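Long-range contact in flavin prenyltransferase UbiX (Methanocaldococcus jannaschii, PDB 6M8V), which probably prenylates reduced FMN with dimethylallyl phosphate, making the prenyl-FMN cofactor used by UbiD-type decarboxylases: residues K24-K38 with W49-N62. Sequence-based numbering, arbitrary orientation.
With FMN (flavin mononucleotide), chain B.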
loop_
_atom_site.group_PDB
_atom_site.type_symbol
_atom_site.label_atom_id
_atom_site.label_comp_id
_atom_site.label_asym_id
_atom_site.label_seq_id
_atom_site.Cartn_x
_atom_site.Cartn_y
_atom_site.Cartn_z
ATOM N N LYS A 24 -33.446 20.228 -21.482
ATOM C CA LYS A 24 -34.675 19.735 -22.106
ATOM C C LYS A 24 -34.551 19.656 -23.621
ATOM O O LYS A 24 -34.842 18.623 -24.229
ATOM C CB LYS A 24 -35.861 20.632 -21.747
ATOM C CG LYS A 24 -37.223 20.122 -22.257
ATOM C CD LYS A 24 -37.254 18.590 -22.346
ATOM C CE LYS A 24 -38.615 18.027 -22.097
ATOM N NZ LYS A 24 -39.562 18.592 -23.103
ATOM N N ASP A 25 -34.150 20.749 -24.255
ATOM C CA ASP A 25 -34.138 20.817 -25.708
ATOM C C ASP A 25 -32.722 20.787 -26.266
ATOM O O ASP A 25 -32.506 21.179 -27.417
ATOM C CB ASP A 25 -34.894 22.063 -26.185
ATOM C CG ASP A 25 -36.401 21.960 -25.951
ATOM O OD1 ASP A 25 -37.000 20.914 -26.291
ATOM O OD2 ASP A 25 -36.997 22.927 -25.424
ATOM N N ARG A 26 -31.753 20.315 -25.480
ATOM C CA ARG A 26 -30.368 20.260 -25.927
ATOM C C ARG A 26 -29.750 18.870 -25.866
ATOM O O ARG A 26 -28.603 18.705 -26.298
ATOM C CB ARG A 26 -29.500 21.230 -25.114
ATOM C CG ARG A 26 -29.070 22.463 -25.894
ATOM C CD ARG A 26 -28.312 23.446 -25.016
ATOM N NE ARG A 26 -29.150 23.977 -23.945
ATOM C CZ ARG A 26 -28.762 24.915 -23.088
ATOM N NH1 ARG A 26 -27.542 25.433 -23.172
ATOM N NH2 ARG A 26 -29.593 25.338 -22.144
ATOM N N ALA A 27 -30.463 17.870 -25.352
ATOM C CA ALA A 27 -29.908 16.529 -25.257
ATOM C C ALA A 27 -31.032 15.533 -25.025
ATOM O O ALA A 27 -32.082 15.880 -24.477
ATOM C CB ALA A 27 -28.869 16.422 -24.128
ATOM N N GLU A 28 -30.798 14.293 -25.455
ATOM C CA GLU A 28 -31.689 13.184 -25.131
ATOM C C GLU A 28 -31.404 12.762 -23.697
ATOM O O GLU A 28 -30.313 12.270 -23.390
ATOM C CB GLU A 28 -31.492 12.021 -26.099
ATOM C CG GLU A 28 -32.543 10.923 -25.962
ATOM C CD GLU A 28 -32.189 9.663 -26.731
ATOM O OE1 GLU A 28 -32.730 8.585 -26.397
ATOM O OE2 GLU A 28 -31.368 9.750 -27.667
ATOM N N VAL A 29 -32.377 12.954 -22.816
ATOM C CA VAL A 29 -32.184 12.781 -21.385
ATOM C C VAL A 29 -32.987 11.572 -20.930
ATOM O O VAL A 29 -34.208 11.516 -21.124
ATOM C CB VAL A 29 -32.591 14.041 -20.609
ATOM C CG1 VAL A 29 -32.520 13.788 -19.113
ATOM C CG2 VAL A 29 -31.697 15.211 -21.007
ATOM N N ASN A 30 -32.300 10.603 -20.332
ATOM C CA ASN A 30 -32.942 9.500 -19.631
ATOM C C ASN A 30 -32.836 9.742 -18.131
ATOM O O ASN A 30 -31.780 10.134 -17.629
ATOM C CB ASN A 30 -32.306 8.160 -20.003
ATOM C CG ASN A 30 -32.578 7.764 -21.444
ATOM O OD1 ASN A 30 -32.766 8.617 -22.307
ATOM N ND2 ASN A 30 -32.595 6.463 -21.709
ATOM N N LEU A 31 -33.941 9.523 -17.424
ATOM C CA LEU A 31 -34.057 9.889 -16.022
ATOM C C LEU A 31 -34.361 8.663 -15.177
ATOM O O LEU A 31 -35.203 7.837 -15.543
ATOM C CB LEU A 31 -35.151 10.939 -15.824
ATOM C CG LEU A 31 -35.456 11.465 -14.420
ATOM C CD1 LEU A 31 -34.259 12.193 -13.822
ATOM C CD2 LEU A 31 -36.660 12.385 -14.481
ATOM N N ILE A 32 -33.660 8.547 -14.052
ATOM C CA ILE A 32 -33.948 7.551 -13.028
ATOM C C ILE A 32 -33.998 8.270 -11.687
ATOM O O ILE A 32 -33.127 9.092 -11.389
ATOM C CB ILE A 32 -32.894 6.426 -12.994
ATOM C CG1 ILE A 32 -32.543 5.959 -14.408
ATOM C CG2 ILE A 32 -33.390 5.262 -12.144
ATOM C CD1 ILE A 32 -31.257 5.148 -14.486
ATOM N N ILE A 33 -35.016 7.963 -10.886
ATOM C CA ILE A 33 -35.211 8.581 -9.577
ATOM C C ILE A 33 -35.373 7.464 -8.555
ATOM O O ILE A 33 -36.275 6.627 -8.685
ATOM C CB ILE A 33 -36.430 9.523 -9.557
ATOM C CG1 ILE A 33 -36.329 10.559 -10.681
ATOM C CG2 ILE A 33 -36.548 10.222 -8.211
ATOM C CD1 ILE A 33 -37.569 11.431 -10.839
ATOM N N SER A 34 -34.498 7.439 -7.551
ATOM C CA SER A 34 -34.601 6.418 -6.520
ATOM C C SER A 34 -35.795 6.700 -5.611
ATOM O O SER A 34 -36.294 7.827 -5.527
ATOM C CB SER A 34 -33.324 6.352 -5.683
ATOM O OG SER A 34 -33.203 7.497 -4.857
ATOM N N ASN A 35 -36.242 5.652 -4.913
ATOM C CA ASN A 35 -37.386 5.795 -4.015
ATOM C C ASN A 35 -37.128 6.856 -2.953
ATOM O O ASN A 35 -38.018 7.650 -2.633
ATOM C CB ASN A 35 -37.715 4.453 -3.361
ATOM C CG ASN A 35 -38.507 3.541 -4.273
ATOM O OD1 ASN A 35 -39.206 4.001 -5.178
ATOM N ND2 ASN A 35 -38.400 2.237 -4.042
ATOM N N SER A 36 -35.914 6.886 -2.396
ATOM C CA SER A 36 -35.577 7.904 -1.405
ATOM C C SER A 36 -35.647 9.303 -2.004
ATOM O O SER A 36 -36.132 10.240 -1.358
ATOM C CB SER A 36 -34.183 7.642 -0.833
ATOM O OG SER A 36 -34.130 6.394 -0.169
ATOM N N ALA A 37 -35.159 9.466 -3.239
ATOM C CA ALA A 37 -35.203 10.774 -3.885
ATOM C C ALA A 37 -36.636 11.222 -4.149
ATOM O O ALA A 37 -36.925 12.424 -4.104
ATOM C CB ALA A 37 -34.401 10.752 -5.187
ATOM N N LYS A 38 -37.543 10.280 -4.425
ATOM C CA LYS A 38 -38.945 10.645 -4.605
ATOM C C LYS A 38 -39.490 11.339 -3.365
ATOM O O LYS A 38 -40.182 12.357 -3.468
ATOM C CB LYS A 38 -39.780 9.409 -4.931
ATOM C CG LYS A 38 -39.536 8.821 -6.310
ATOM C CD LYS A 38 -40.291 7.507 -6.462
ATOM C CE LYS A 38 -40.180 6.943 -7.867
ATOM N NZ LYS A 38 -40.833 5.606 -7.958
ATOM N N TRP A 49 -43.140 13.813 -7.214
ATOM C CA TRP A 49 -41.981 13.408 -8.003
ATOM C C TRP A 49 -42.322 13.240 -9.479
ATOM O O TRP A 49 -41.463 13.462 -10.339
ATOM C CB TRP A 49 -41.384 12.117 -7.442
ATOM C CG TRP A 49 -42.194 10.882 -7.711
ATOM C CD1 TRP A 49 -43.178 10.356 -6.921
ATOM C CD2 TRP A 49 -42.075 10.004 -8.838
ATOM N NE1 TRP A 49 -43.681 9.210 -7.491
ATOM C CE2 TRP A 49 -43.023 8.973 -8.669
ATOM C CE3 TRP A 49 -41.261 9.991 -9.976
ATOM C CZ2 TRP A 49 -43.178 7.942 -9.593
ATOM C CZ3 TRP A 49 -41.419 8.970 -10.894
ATOM C CH2 TRP A 49 -42.369 7.959 -10.697
ATOM N N LYS A 50 -43.562 12.862 -9.794
ATOM C CA LYS A 50 -43.954 12.698 -11.190
ATOM C C LYS A 50 -43.856 14.003 -11.972
ATOM O O LYS A 50 -43.791 13.969 -13.205
ATOM C CB LYS A 50 -45.373 12.129 -11.276
ATOM C CG LYS A 50 -45.542 10.783 -10.577
ATOM C CD LYS A 50 -47.001 10.513 -10.207
ATOM C CE LYS A 50 -47.114 9.847 -8.837
ATOM N NZ LYS A 50 -47.092 8.355 -8.909
ATOM N N GLU A 51 -43.834 15.150 -11.283
ATOM C CA GLU A 51 -43.596 16.425 -11.952
ATOM C C GLU A 51 -42.184 16.507 -12.516
ATOM O O GLU A 51 -41.958 17.179 -13.526
ATOM C CB GLU A 51 -43.830 17.581 -10.980
ATOM C CG GLU A 51 -45.290 17.945 -10.746
ATOM C CD GLU A 51 -45.888 18.740 -11.889
ATOM O OE1 GLU A 51 -46.467 18.124 -12.811
ATOM O OE2 GLU A 51 -45.775 19.986 -11.865
ATOM N N ILE A 52 -41.219 15.855 -11.864
ATOM C CA ILE A 52 -39.857 15.810 -12.383
ATOM C C ILE A 52 -39.770 14.828 -13.541
ATOM O O ILE A 52 -39.015 15.043 -14.498
ATOM C CB ILE A 52 -38.883 15.444 -11.246
ATOM C CG1 ILE A 52 -39.004 16.452 -10.100
ATOM C CG2 ILE A 52 -37.447 15.375 -11.749
ATOM C CD1 ILE A 52 -38.470 17.823 -10.434
ATOM N N LYS A 53 -40.557 13.752 -13.481
ATOM C CA LYS A 53 -40.520 12.703 -14.495
ATOM C C LYS A 53 -40.775 13.240 -15.896
ATOM O O LYS A 53 -40.219 12.715 -16.868
ATOM C CB LYS A 53 -41.547 11.629 -14.137
ATOM C CG LYS A 53 -41.695 10.489 -15.127
ATOM C CD LYS A 53 -42.720 9.505 -14.587
ATOM C CE LYS A 53 -42.956 8.330 -15.515
ATOM N NZ LYS A 53 -44.114 7.516 -15.040
ATOM N N LYS A 54 -41.596 14.283 -16.024
ATOM C CA LYS A 54 -41.988 14.743 -17.349
ATOM C C LYS A 54 -40.921 15.581 -18.041
ATOM O O LYS A 54 -41.081 15.882 -19.226
ATOM C CB LYS A 54 -43.291 15.552 -17.291
ATOM C CG LYS A 54 -43.450 16.427 -16.064
ATOM C CD LYS A 54 -44.610 17.407 -16.211
ATOM C CE LYS A 54 -45.945 16.695 -16.352
ATOM N NZ LYS A 54 -46.516 16.317 -15.028
ATOM N N LEU A 55 -39.843 15.966 -17.355
ATOM C CA LEU A 55 -38.818 16.784 -17.998
ATOM C C LEU A 55 -37.796 15.972 -18.777
ATOM O O LEU A 55 -36.858 16.558 -19.327
ATOM C CB LEU A 55 -38.092 17.646 -16.969
ATOM C CG LEU A 55 -38.965 18.275 -15.882
ATOM C CD1 LEU A 55 -38.098 18.992 -14.858
ATOM C CD2 LEU A 55 -39.976 19.224 -16.514
ATOM N N ALA A 56 -37.949 14.656 -18.846
ATOM C CA ALA A 56 -36.975 13.790 -19.489
ATOM C C ALA A 56 -37.562 13.158 -20.742
ATOM O O ALA A 56 -38.774 12.956 -20.847
ATOM C CB ALA A 56 -36.507 12.691 -18.533
ATOM N N THR A 57 -36.679 12.840 -21.692
ATOM C CA THR A 57 -37.100 12.120 -22.888
ATOM C C THR A 57 -37.485 10.677 -22.584
ATOM O O THR A 57 -38.224 10.068 -23.361
ATOM C CB THR A 57 -35.990 12.149 -23.941
ATOM O OG1 THR A 57 -35.398 13.452 -23.974
ATOM C CG2 THR A 57 -36.552 11.824 -25.321
ATOM N N ASP A 58 -36.996 10.116 -21.480
ATOM C CA ASP A 58 -37.369 8.776 -21.053
ATOM C C ASP A 58 -37.190 8.671 -19.548
ATOM O O ASP A 58 -36.349 9.358 -18.961
ATOM C CB ASP A 58 -36.532 7.698 -21.747
ATOM C CG ASP A 58 -37.096 7.299 -23.090
ATOM O OD1 ASP A 58 -38.338 7.210 -23.210
ATOM O OD2 ASP A 58 -36.295 7.074 -24.023
ATOM N N TYR A 59 -37.986 7.804 -18.931
ATOM C CA TYR A 59 -37.895 7.534 -17.505
ATOM C C TYR A 59 -37.883 6.031 -17.280
ATOM O O TYR A 59 -38.562 5.287 -17.990
ATOM C CB TYR A 59 -39.059 8.169 -16.724
ATOM C CG TYR A 59 -39.064 7.810 -15.255
ATOM C CD1 TYR A 59 -38.268 8.501 -14.350
ATOM C CD2 TYR A 59 -39.848 6.766 -14.774
ATOM C CE1 TYR A 59 -38.256 8.169 -13.003
ATOM C CE2 TYR A 59 -39.846 6.427 -13.429
ATOM C CZ TYR A 59 -39.045 7.132 -12.549
ATOM O OH TYR A 59 -39.038 6.803 -11.211
ATOM N N TYR A 60 -37.102 5.586 -16.295
ATOM C CA TYR A 60 -37.092 4.187 -15.894
ATOM C C TYR A 60 -37.083 4.100 -14.375
ATOM O O TYR A 60 -36.441 4.911 -13.701
ATOM C CB TYR A 60 -35.885 3.439 -16.471
ATOM C CG TYR A 60 -35.809 3.444 -17.978
ATOM C CD1 TYR A 60 -36.586 2.573 -18.741
ATOM C CD2 TYR A 60 -34.957 4.314 -18.643
ATOM C CE1 TYR A 60 -36.512 2.575 -20.125
ATOM C CE2 TYR A 60 -34.876 4.322 -20.020
ATOM C CZ TYR A 60 -35.656 3.454 -20.758
ATOM O OH TYR A 60 -35.569 3.471 -22.130
ATOM N N GLU A 61 -37.806 3.118 -13.844
ATOM C CA GLU A 61 -37.808 2.894 -12.408
ATOM C C GLU A 61 -36.451 2.357 -11.965
ATOM O O GLU A 61 -35.771 1.641 -12.705
ATOM C CB GLU A 61 -38.920 1.918 -12.025
ATOM C CG GLU A 61 -39.626 2.251 -10.717
ATOM C CD GLU A 61 -40.200 3.655 -10.699
ATOM O OE1 GLU A 61 -39.571 4.549 -10.099
ATOM O OE2 GLU A 61 -41.283 3.865 -11.279
ATOM N N ASN A 62 -36.054 2.716 -10.742
ATOM C CA ASN A 62 -34.749 2.303 -10.240
ATOM C C ASN A 62 -34.641 0.795 -10.058
ATOM O O ASN A 62 -33.528 0.290 -9.892
ATOM C CB ASN A 62 -34.440 3.009 -8.916
ATOM C CG ASN A 62 -32.940 3.072 -8.618
ATOM O OD1 ASN A 62 -32.108 2.873 -9.507
ATOM N ND2 ASN A 62 -32.594 3.360 -7.367
HETATM N N1 FMN B . -27.767 11.094 2.660
HETATM C C2 FMN B . -26.623 11.728 2.221
HETATM O O2 FMN B . -25.643 11.034 2.004
HETATM N N3 FMN B . -26.571 13.104 2.031
HETATM C C4 FMN B . -27.714 13.851 2.281
HETATM O O4 FMN B . -27.748 15.075 2.126
HETATM C C4A FMN B . -28.865 13.214 2.722
HETATM N N5 FMN B . -29.977 13.978 2.968
HETATM C C5A FMN B . -31.128 13.371 3.402
HETATM C C6 FMN B . -32.234 14.164 3.639
HETATM C C7 FMN B . -33.405 13.578 4.080
HETATM C C7M FMN B . -34.595 14.444 4.328
HETATM C C8 FMN B . -33.472 12.206 4.281
HETATM C C8M FMN B . -34.756 11.598 4.755
HETATM C C9 FMN B . -32.358 11.407 4.043
HETATM C C9A FMN B . -31.178 11.993 3.600
HETATM N N10 FMN B . -30.060 11.217 3.351
HETATM C C10 FMN B . -28.900 11.835 2.916
HETATM C "C1'" FMN B . -30.098 9.726 3.575
HETATM C "C2'" FMN B . -30.207 8.940 2.273
HETATM O "O2'" FMN B . -31.417 9.260 1.623
HETATM C "C3'" FMN B . -30.171 7.439 2.518
HETATM O "O3'" FMN B . -28.845 7.025 2.776
HETATM C "C4'" FMN B . -30.770 6.672 1.338
HETATM O "O4'" FMN B . -30.681 5.289 1.589
HETATM C "C5'" FMN B . -30.109 6.987 -0.000
HETATM O "O5'" FMN B . -30.579 6.063 -0.964
HETATM P P FMN B . -30.495 6.362 -2.549
HETATM O O1P FMN B . -31.375 7.536 -2.871
HETATM O O2P FMN B . -29.068 6.716 -2.895
HETATM O O3P FMN B . -30.928 5.141 -3.322
HETATM O O HOH W 1 -34.809 15.980 -22.741
HETATM O O HOH W 2 -33.599 4.475 -23.317
HETATM O O HOH W 3 -34.951 3.144 -5.599
#
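K38 and E61 form a salt bridge, NZ to OE1 2.7 Å. The ammonium meets OE1 from above the carboxylate plane. The hydroxyl of Y59 donates to the same oxygen from the opposite face, OH to OE1 2.6 Å. The lysine chain, extended beyond CG, runs alongside W49. Its CE lies over the six-membered ring, 3.5 Å from the centroid, and NZ adds a cation-pi contact. K50 CG covers the other face. Chi1 of 73° swings the indole of W49 across to K38, and chi2 of -90° turns its face to the lysine chain. With an alanine in place of W49, K38 loses its aromatic platform and its ammonium is likely to swing more freely away from E61.

Strands 28-33 and 58-61 pair in parallel. V29 O takes D58 N, L31 N donates to D58 O, and Y60 N reaches L31 O at 3.0 Å. At the start of the pair, V29 N gives an almost straight bond (170°) to T57 OG1, which also meets a water held by K24 O and A27 O. Another water joins N30 ND2 to Y60 OH.

On the face of L31 and I33 the packing is apolar. L31 CB presses on A56 CB at 3.5 Å, closer than usual for carbons. I33 CD1 meets I52 CG2 and the edge of W49. I33 CG1 touches Y59 CE1 at the ring edge, 3.8 Å away.

Strand 58-61 is an outermost strand, within this chain, of the Rossmann-like parallel sheet. With strand 28-33 and helix 35-45 it makes a beta-alpha-beta crossover. S34 N-caps that helix, and its OG donates to FMN O1P at 2.7 Å. A lysine and a tyrosine hydroxyl on one oxygen probably favour a charged E61 carboxylate, which would hold the helix's first turn against strand 58-61, beside the phosphate-binding turn.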